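Local coordinates for mbGIPC protein (Monosiga brevicollis, PDB 6X1X) that probably recognises peptide motifs, typically C-terminal tails, of partner proteins through its PDZ domain, here taken from a longer choanoflagellate protein of the GIPC family, at residues Ala30-Ile35 with Asp51-Ile56; Thr21-Gly26 with Cys64-Val69; Gly4-Val9 with Thr83-Glu88. All coordinates share one frame; numbering follows the deposited sequence.

In the fold
Interaction 1 lies in the core of the PDZ domain, where residues 30-35 and 51-56 bridge its two sheets through backbone bonds and isoleucine packing. Interaction 2 is a surface contact between strand 20-23 with its following turn and the start of helix 66-75; one carboxylate does most of the polar work there. Partly buried interaction 3 is regular antiparallel pairing of strands 6-12 and 81-87, with a salt bridge at one end, between partly exposed residues. Interaction 1 touches both others: strand 31-35 pairs with strand 20-23 of interaction 2, and strand 52-56 with strand 81-87 of interaction 3. Interactions 2 and 3 stay apart, about 16 Å between centres.

Interaction 1 (Ala30-Ile35 with Asp51-Ile56); sequences AFIKKI and DHIAKI
Phe31 lays its CB over one face of the His52 imidazole, offset toward the rim of the ring and 3.6 Å from CD2, a CH-pi contact made by the methylene. This is the short bridge that ties the two sheets of the PDZ fold together: strand 31-35 belongs with strand 20-23, strand 52-56 with strand 81-87. The backbone sets CB over the imidazole; chi1 of 64°, with CG between the backbone N and the carbonyl carbon, leads the phenyl ring away from the other segment, and the two aromatic planes meet obliquely at 56°.

The backbones meet at a single bridge, Phe31 with His52, whose CA atoms lie 4.1 Å apart. Two bonds flank it. Ile53 N reaches Ala30 O at 2.9 Å, and Ile32 N reaches Asp51 O at 2.9 Å, the latter almost in line with the C=O bond, beyond the oxygen.

On the other side of the bridge, away from the aromatic pair, Ile32 and Ile53 cross at about a right angle. Ile32 CG1 meets Ile53 CD1 at 4.1 Å, and the pair is buried under Leu20 and Ile22 of strand 20-23 and Met84 of strand 81-87. Beyond the bridge the strands diverge, and a water takes over: it accepts from Ala30 N at 2.9 Å and donates to Ile53 O at 2.8 Å.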
loop_
_atom_site.group_PDB
_atom_site.type_symbol
_atom_site.label_atom_id
_atom_site.label_comp_id
_atom_site.label_asym_id
_atom_site.label_seq_id
_atom_site.Cartn_x
_atom_site.Cartn_y
_atom_site.Cartn_z
ATOM N N ALA A 30 -1.572 5.767 6.646
ATOM C CA ALA A 30 -0.438 6.005 5.769
ATOM C C ALA A 30 -0.891 5.846 4.323
ATOM O O ALA A 30 -1.859 5.140 4.029
ATOM C CB ALA A 30 0.684 5.022 6.093
ATOM N N PHE A 31 -0.197 6.521 3.412
ATOM C CA PHE A 31 -0.600 6.491 2.015
ATOM C C PHE A 31 0.605 6.307 1.110
ATOM O O PHE A 31 1.756 6.545 1.486
ATOM C CB PHE A 31 -1.390 7.740 1.614
ATOM C CG PHE A 31 -0.594 8.999 1.693
ATOM C CD1 PHE A 31 -0.499 9.711 2.879
ATOM C CD2 PHE A 31 0.073 9.469 0.580
ATOM C CE1 PHE A 31 0.249 10.878 2.943
ATOM C CE2 PHE A 31 0.816 10.629 0.636
ATOM C CZ PHE A 31 0.904 11.331 1.819
ATOM N N ILE A 32 0.305 5.873 -0.106
ATOM C CA ILE A 32 1.320 5.586 -1.106
ATOM C C ILE A 32 1.622 6.880 -1.844
ATOM O O ILE A 32 0.774 7.420 -2.563
ATOM C CB ILE A 32 0.866 4.481 -2.063
ATOM C CG1 ILE A 32 0.638 3.196 -1.278
ATOM C CG2 ILE A 32 1.904 4.257 -3.152
ATOM C CD1 ILE A 32 0.056 2.067 -2.101
ATOM N N LYS A 33 2.836 7.375 -1.670
ATOM C CA LYS A 33 3.270 8.611 -2.292
ATOM C C LYS A 33 3.866 8.372 -3.669
ATOM O O LYS A 33 3.667 9.183 -4.579
ATOM C CB LYS A 33 4.309 9.272 -1.385
ATOM C CG LYS A 33 4.646 10.702 -1.726
ATOM C CD LYS A 33 5.636 11.257 -0.713
ATOM C CE LYS A 33 5.973 12.711 -1.004
ATOM N NZ LYS A 33 4.781 13.589 -0.846
ATOM N N LYS A 34 4.610 7.277 -3.833
ATOM C CA LYS A 34 5.221 6.938 -5.110
ATOM C C LYS A 34 5.237 5.430 -5.258
ATOM O O LYS A 34 5.310 4.692 -4.270
ATOM C CB LYS A 34 6.672 7.433 -5.221
ATOM C CG LYS A 34 6.848 8.927 -4.970
ATOM C CD LYS A 34 8.293 9.380 -5.101
ATOM C CE LYS A 34 8.404 10.890 -4.918
ATOM N NZ LYS A 34 9.793 11.385 -5.146
ATOM N N ILE A 35 5.185 4.983 -6.507
ATOM C CA ILE A 35 5.383 3.587 -6.863
ATOM C C ILE A 35 6.448 3.563 -7.943
ATOM O O ILE A 35 6.244 4.105 -9.035
ATOM C CB ILE A 35 4.088 2.928 -7.363
ATOM C CG1 ILE A 35 3.025 2.966 -6.258
ATOM C CG2 ILE A 35 4.377 1.490 -7.785
ATOM C CD1 ILE A 35 1.664 2.431 -6.696
ATOM N N ASP A 51 -3.330 5.830 -2.912
ATOM C CA ASP A 51 -4.104 4.892 -2.114
ATOM C C ASP A 51 -3.625 4.918 -0.669
ATOM O O ASP A 51 -2.427 5.058 -0.390
ATOM C CB ASP A 51 -3.950 3.472 -2.665
ATOM C CG ASP A 51 -4.706 3.248 -3.961
ATOM O OD1 ASP A 51 -5.533 4.095 -4.342
ATOM O OD2 ASP A 51 -4.477 2.194 -4.598
ATOM N N HIS A 52 -4.564 4.789 0.249
ATOM C CA HIS A 52 -4.236 4.634 1.656
ATOM C C HIS A 52 -4.111 3.152 1.993
ATOM O O HIS A 52 -4.807 2.305 1.422
ATOM C CB HIS A 52 -5.295 5.309 2.529
ATOM C CG HIS A 52 -5.195 6.806 2.542
ATOM N ND1 HIS A 52 -5.769 7.601 1.573
ATOM C CD2 HIS A 52 -4.562 7.649 3.394
ATOM C CE1 HIS A 52 -5.508 8.870 1.835
ATOM N NE2 HIS A 52 -4.773 8.927 2.932
ATOM N N ILE A 53 -3.207 2.838 2.916
ATOM C CA ILE A 53 -2.982 1.463 3.344
ATOM C C ILE A 53 -3.779 1.249 4.623
ATOM O O ILE A 53 -3.412 1.748 5.692
ATOM C CB ILE A 53 -1.490 1.164 3.532
ATOM C CG1 ILE A 53 -0.761 1.373 2.208
ATOM C CG2 ILE A 53 -1.309 -0.269 4.036
ATOM C CD1 ILE A 53 0.751 1.291 2.316
ATOM N N ALA A 54 -4.868 0.496 4.524
ATOM C CA ALA A 54 -5.761 0.304 5.658
ATOM C C ALA A 54 -5.366 -0.885 6.521
ATOM O O ALA A 54 -5.512 -0.826 7.749
ATOM C CB ALA A 54 -7.200 0.125 5.169
ATOM N N LYS A 55 -4.893 -1.961 5.898
ATOM C CA LYS A 55 -4.526 -3.178 6.611
ATOM C C LYS A 55 -3.404 -3.878 5.864
ATOM O O LYS A 55 -3.301 -3.785 4.640
ATOM C CB LYS A 55 -5.686 -4.178 6.714
ATOM C CG LYS A 55 -6.905 -3.680 7.450
ATOM C CD LYS A 55 -7.848 -4.811 7.824
ATOM C CE LYS A 55 -9.051 -4.260 8.577
ATOM N NZ LYS A 55 -10.025 -5.325 8.938
ATOM N N ILE A 56 -2.586 -4.610 6.614
ATOM C CA ILE A 56 -1.643 -5.569 6.057
ATOM C C ILE A 56 -1.853 -6.874 6.799
ATOM O O ILE A 56 -1.831 -6.889 8.034
ATOM C CB ILE A 56 -0.184 -5.106 6.211
ATOM C CG1 ILE A 56 0.074 -3.858 5.373
ATOM C CG2 ILE A 56 0.772 -6.237 5.830
ATOM C CD1 ILE A 56 1.353 -3.142 5.779
HETATM O O HOH W 1 -2.031 3.149 7.699
#

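Interaction 2 (Thr21-Gly26 with Cys64-Val69); sequences TISDNG and CRHFEV
This is a polar surface contact with a small apolar floor, made where strand 20-23 and its following turn face the N-terminal end of helix 66-75. The two come close, with the CA atoms of Ser23 and His66 5.0 Å apart.

Asp24 carries the polar half. Its OD2 takes two donors: His66 N at 2.7 Å, in the first turn of the helix, and Arg65 NH1 at 2.9 Å, a salt bridge seen in one of the two modelled conformers of the arginine. In that conformer the arginine comes in on the syn side of the carboxylate and the amide on the anti side, so two directions grip one oxygen. Arg65 offers its edge, with OD2 in the guanidinium plane, while the carboxylate and guanidinium planes stand 72° apart. Its chain is bent at chi2 and chi3, folding the guanidinium back toward Asp24. The other oxygen, OD1, accepts from Gly26 N at 2.8 Å, an Asx turn that, with the OD2 bonds, holds the carboxylate's rotation. Arg65 is also the N-cap residue, and its own N donates to Glu68 OE1 at 2.9 Å. The negative carboxylate at the helix start would suit the helix dipole.

Below, His66 lays its CB against the Ser23 backbone, 3.5 Å from Ser23 C. Ile22 holds CG1 between the backbone N and the carbonyl carbon (chi1 65°), which swings CD1 to the helix, 3.8 Å from Val69 CG1. Both side chains also rest on Ile53 of strand 52-56.

His66 opens the helix, like the class I histidine that meets a ligand's serine or threonine; packed on Ser23 here, its ligand role is only inferred from relatives. Strand 20-23 and helix 66-75 flank the PDZ peptide groove, narrow at this end, where they touch directly.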
loop_
_atom_site.group_PDB
_atom_site.type_symbol
_atom_site.label_atom_id
_atom_site.label_comp_id
_atom_site.label_asym_id
_atom_site.label_seq_id
_atom_site.Cartn_x
_atom_site.Cartn_y
_atom_site.Cartn_z
ATOM N N THR A 21 6.965 4.121 -1.916
ATOM C CA THR A 21 7.281 5.214 -1.004
ATOM C C THR A 21 5.996 5.567 -0.275
ATOM O O THR A 21 4.986 5.875 -0.918
ATOM C CB THR A 21 7.772 6.443 -1.764
ATOM O OG1 THR A 21 8.934 6.094 -2.519
ATOM C CG2 THR A 21 8.099 7.589 -0.804
ATOM N N ILE A 22 6.026 5.510 1.043
ATOM C CA ILE A 22 4.828 5.792 1.814
ATOM C C ILE A 22 5.101 6.915 2.789
ATOM O O ILE A 22 6.235 7.137 3.236
ATOM C CB ILE A 22 4.257 4.550 2.522
ATOM C CG1 ILE A 22 5.219 4.041 3.578
ATOM C CG2 ILE A 22 3.942 3.459 1.503
ATOM C CD1 ILE A 22 4.613 2.961 4.448
ATOM N N SER A 23 4.043 7.642 3.116
ATOM C CA SER A 23 4.130 8.732 4.067
ATOM C C SER A 23 2.823 8.799 4.847
ATOM O O SER A 23 1.945 7.946 4.701
ATOM C CB SER A 23 4.459 10.046 3.367
ATOM O OG SER A 23 4.767 11.017 4.343
ATOM N N ASP A 24 2.715 9.803 5.714
ATOM C CA ASP A 24 1.472 10.079 6.426
ATOM C C ASP A 24 1.459 11.559 6.776
ATOM O O ASP A 24 2.504 12.213 6.772
ATOM C CB ASP A 24 1.267 9.176 7.665
ATOM C CG ASP A 24 2.136 9.581 8.848
ATOM O OD1 ASP A 24 1.743 10.521 9.571
ATOM O OD2 ASP A 24 3.175 8.939 9.092
ATOM N N ASN A 25 0.270 12.097 7.046
ATOM C CA ASN A 25 0.153 13.518 7.359
ATOM C C ASN A 25 -0.040 13.784 8.847
ATOM O O ASN A 25 -0.362 14.914 9.226
ATOM C CB ASN A 25 -0.927 14.200 6.507
ATOM C CG ASN A 25 -2.317 13.645 6.752
ATOM O OD1 ASN A 25 -2.574 13.000 7.762
ATOM N ND2 ASN A 25 -3.231 13.911 5.823
ATOM N N GLY A 26 0.157 12.773 9.693
ATOM C CA GLY A 26 0.002 12.908 11.126
ATOM C C GLY A 26 -1.312 12.394 11.677
ATOM O O GLY A 26 -1.486 12.376 12.904
ATOM N N CYS A 64 -1.834 4.508 12.210
ATOM C CA CYS A 64 -0.426 4.146 12.237
ATOM C C CYS A 64 0.408 5.088 11.379
ATOM O O CYS A 64 0.017 5.461 10.270
ATOM C CB CYS A 64 -0.251 2.706 11.763
ATOM S SG CYS A 64 -1.018 1.512 12.874
ATOM N N ARG A 65 1.581 5.442 11.888
ATOM C CA ARG A 65 2.491 6.305 11.154
ATOM C C ARG A 65 3.158 5.528 10.026
ATOM O O ARG A 65 3.236 4.292 10.041
ATOM C CB ARG A 65 3.568 6.851 12.090
ATOM C CG ARG A 65 3.062 7.842 13.126
ATOM C CD ARG A 65 3.047 9.263 12.589
ATOM N NE ARG A 65 4.239 10.021 12.974
ATOM C CZ ARG A 65 5.138 10.502 12.122
ATOM N NH1 ARG A 65 4.997 10.308 10.816
ATOM N NH2 ARG A 65 6.178 11.186 12.580
ATOM N N HIS A 66 3.670 6.272 9.042
ATOM C CA HIS A 66 4.302 5.608 7.913
ATOM C C HIS A 66 5.470 4.739 8.344
ATOM O O HIS A 66 5.725 3.709 7.715
ATOM C CB HIS A 66 4.701 6.592 6.804
ATOM C CG HIS A 66 5.839 7.504 7.150
ATOM N ND1 HIS A 66 7.156 7.104 7.148
ATOM C CD2 HIS A 66 5.846 8.823 7.451
ATOM C CE1 HIS A 66 7.923 8.128 7.477
ATOM N NE2 HIS A 66 7.153 9.185 7.663
ATOM N N PHE A 67 6.189 5.111 9.407
ATOM C CA PHE A 67 7.301 4.255 9.802
ATOM C C PHE A 67 6.822 2.924 10.369
ATOM O O PHE A 67 7.529 1.921 10.255
ATOM C CB PHE A 67 8.294 4.973 10.721
ATOM C CG PHE A 67 7.727 5.400 12.042
ATOM C CD1 PHE A 67 7.685 4.529 13.116
ATOM C CD2 PHE A 67 7.294 6.700 12.225
ATOM C CE1 PHE A 67 7.177 4.948 14.338
ATOM C CE2 PHE A 67 6.792 7.119 13.433
ATOM C CZ PHE A 67 6.731 6.249 14.484
ATOM N N GLU A 68 5.622 2.893 10.968
ATOM C CA GLU A 68 5.072 1.639 11.491
ATOM C C GLU A 68 4.585 0.740 10.365
ATOM O O GLU A 68 4.816 -0.478 10.383
ATOM C CB GLU A 68 3.938 1.940 12.474
ATOM C CG GLU A 68 4.412 2.732 13.677
ATOM C CD GLU A 68 3.297 3.199 14.584
ATOM O OE1 GLU A 68 2.255 3.668 14.079
ATOM O OE2 GLU A 68 3.469 3.081 15.815
ATOM N N VAL A 69 3.889 1.323 9.389
ATOM C CA VAL A 69 3.437 0.574 8.224
ATOM C C VAL A 69 4.635 0.076 7.425
ATOM O O VAL A 69 4.673 -1.078 6.973
ATOM C CB VAL A 69 2.503 1.468 7.386
ATOM C CG1 VAL A 69 2.071 0.754 6.122
ATOM C CG2 VAL A 69 1.293 1.885 8.210
#

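Interaction 3 (Gly4-Val9 with Thr83-Glu88); sequences GTEKTV and TMICVE
Lys7 and Glu88 cross at about a right angle: the lysine chain bends, while the glutamate runs extended. The Lys7 chain leaves its strand extended and then turns at chi3 (-67°), which brings NZ within 3.1 Å of Glu88 OE2, a salt bridge met from above the carboxylate plane rather than along an edge. The aliphatic part of the lysine also lies against the glutamate, with CE 3.5 Å from Glu88 CG. The stronger partner of NZ is Asp51, just before strand 52-56, so one ammonium is shared by two carboxylates, and their charges would favour its protonated form.

On the same face Val9 tucks CG2 to 4.1 Å from Cys86 SG and sets its CB against Met84. Met84 carries its CG anti to the backbone N (chi1 -173°), and its chain leads on into the core against Ile53 and Ile56.

The opposite face, with Glu6, Thr8, Ile85 and Val87, is more exposed. Ile85 reaches two residues of the first strand with separate branches: CG2 packs 3.4 Å from Glu6 CG, while CD1 comes 3.3 Å from Thr8 OG1. In one of the two conformers of Thr83, Thr8 turns its methyl to that of Thr83, CG2 to CG2 at 3.8 Å.

Beneath these contacts lies an antiparallel ladder. Lys7 with Cys86 and Val9 with Met84 are hydrogen-bonded pairs, alternating with the non-hydrogen-bonded pairs Glu6 with Val87 and Thr8 with Ile85. Glu88 N to Thr5 O, 2.8 Å, prolongs it, and a water joins Thr5 N to Glu88 O.

Strand 6-12 is the outermost strand of its sheet; strand 81-87 lies between it and strand 52-56, with Met84 directed toward the interior and loop residues Val44 and Asn46 against Val9.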
loop_
_atom_site.group_PDB
_atom_site.type_symbol
_atom_site.label_atom_id
_atom_site.label_comp_id
_atom_site.label_asym_id
_atom_site.label_seq_id
_atom_site.Cartn_x
_atom_site.Cartn_y
_atom_site.Cartn_z
ATOM N N GLY A 4 -14.257 5.679 0.771
ATOM C CA GLY A 4 -13.427 5.379 -0.381
ATOM C C GLY A 4 -13.515 3.930 -0.821
ATOM O O GLY A 4 -13.909 3.063 -0.042
ATOM N N THR A 5 -13.141 3.669 -2.073
ATOM C CA THR A 5 -13.216 2.323 -2.631
ATOM C C THR A 5 -12.111 1.449 -2.051
ATOM O O THR A 5 -10.926 1.773 -2.177
ATOM C CB THR A 5 -13.084 2.384 -4.149
ATOM O OG1 THR A 5 -14.203 3.093 -4.695
ATOM C CG2 THR A 5 -13.036 0.982 -4.739
ATOM N N GLU A 6 -12.504 0.326 -1.456
ATOM C CA GLU A 6 -11.605 -0.588 -0.768
ATOM C C GLU A 6 -11.198 -1.721 -1.705
ATOM O O GLU A 6 -12.033 -2.256 -2.442
ATOM C CB GLU A 6 -12.328 -1.147 0.457
ATOM C CG GLU A 6 -11.462 -1.888 1.431
ATOM C CD GLU A 6 -12.152 -2.105 2.763
ATOM O OE1 GLU A 6 -12.580 -1.104 3.381
ATOM O OE2 GLU A 6 -12.271 -3.273 3.188
ATOM N N LYS A 7 -9.912 -2.081 -1.676
ATOM C CA LYS A 7 -9.323 -3.023 -2.620
ATOM C C LYS A 7 -8.404 -3.987 -1.887
ATOM O O LYS A 7 -7.620 -3.574 -1.029
ATOM C CB LYS A 7 -8.459 -2.297 -3.657
ATOM C CG LYS A 7 -9.185 -1.247 -4.459
ATOM C CD LYS A 7 -8.258 -0.593 -5.455
ATOM C CE LYS A 7 -7.175 0.235 -4.778
ATOM N NZ LYS A 7 -6.508 1.064 -5.804
ATOM N N THR A 8 -8.471 -5.263 -2.264
ATOM C CA THR A 8 -7.588 -6.286 -1.720
ATOM C C THR A 8 -6.437 -6.518 -2.689
ATOM O O THR A 8 -6.655 -6.828 -3.867
ATOM C CB THR A 8 -8.342 -7.592 -1.487
ATOM O OG1 THR A 8 -9.329 -7.392 -0.471
ATOM C CG2 THR A 8 -7.374 -8.683 -1.040
ATOM N N VAL A 9 -5.219 -6.387 -2.185
ATOM C CA VAL A 9 -4.002 -6.553 -2.964
ATOM C C VAL A 9 -3.293 -7.778 -2.397
ATOM O O VAL A 9 -3.038 -7.842 -1.190
ATOM C CB VAL A 9 -3.123 -5.297 -2.851
ATOM C CG1 VAL A 9 -1.833 -5.481 -3.565
ATOM C CG2 VAL A 9 -3.861 -4.087 -3.407
ATOM N N THR A 83 -1.056 -9.877 1.996
ATOM C CA THR A 83 -2.257 -9.175 1.576
ATOM C C THR A 83 -2.260 -7.775 2.172
ATOM O O THR A 83 -1.795 -7.556 3.293
ATOM C CB THR A 83 -3.517 -9.953 1.974
ATOM O OG1 THR A 83 -3.552 -11.193 1.260
ATOM C CG2 THR A 83 -4.779 -9.173 1.637
ATOM N N MET A 84 -2.764 -6.818 1.400
ATOM C CA MET A 84 -2.821 -5.432 1.822
ATOM C C MET A 84 -4.163 -4.891 1.370
ATOM O O MET A 84 -4.560 -5.104 0.219
ATOM C CB MET A 84 -1.668 -4.658 1.178
ATOM C CG MET A 84 -1.509 -3.236 1.660
ATOM S SD MET A 84 0.078 -2.581 1.117
ATOM C CE MET A 84 -0.074 -2.705 -0.666
ATOM N N ILE A 85 -4.884 -4.252 2.277
ATOM C CA ILE A 85 -6.138 -3.597 1.941
ATOM C C ILE A 85 -5.824 -2.135 1.699
ATOM O O ILE A 85 -5.299 -1.448 2.586
ATOM C CB ILE A 85 -7.179 -3.760 3.057
ATOM C CG1 ILE A 85 -7.394 -5.240 3.374
ATOM C CG2 ILE A 85 -8.482 -3.102 2.649
ATOM C CD1 ILE A 85 -7.920 -6.046 2.211
ATOM N N CYS A 86 -6.115 -1.672 0.490
ATOM C CA CYS A 86 -5.884 -0.297 0.091
ATOM C C CYS A 86 -7.227 0.379 -0.140
ATOM O O CYS A 86 -8.196 -0.258 -0.564
ATOM C CB CYS A 86 -5.035 -0.237 -1.180
ATOM S SG CYS A 86 -3.350 -0.856 -0.934
ATOM N N VAL A 87 -7.290 1.670 0.170
ATOM C CA VAL A 87 -8.508 2.454 0.009
ATOM C C VAL A 87 -8.196 3.633 -0.895
ATOM O O VAL A 87 -7.264 4.399 -0.629
ATOM C CB VAL A 87 -9.063 2.933 1.361
ATOM C CG1 VAL A 87 -10.349 3.709 1.150
ATOM C CG2 VAL A 87 -9.301 1.751 2.286
ATOM N N GLU A 88 -8.959 3.767 -1.955
ATOM C CA GLU A 88 -8.740 4.859 -2.887
ATOM C C GLU A 88 -9.363 6.138 -2.342
ATOM O O GLU A 88 -10.474 6.110 -1.804
ATOM C CB GLU A 88 -9.393 4.541 -4.226
ATOM C CG GLU A 88 -8.927 3.255 -4.857
ATOM C CD GLU A 88 -9.331 3.153 -6.313
ATOM O OE1 GLU A 88 -9.758 4.182 -6.882
ATOM O OE2 GLU A 88 -9.219 2.049 -6.888
HETATM O O HOH W 2 -12.817 5.998 -3.695
#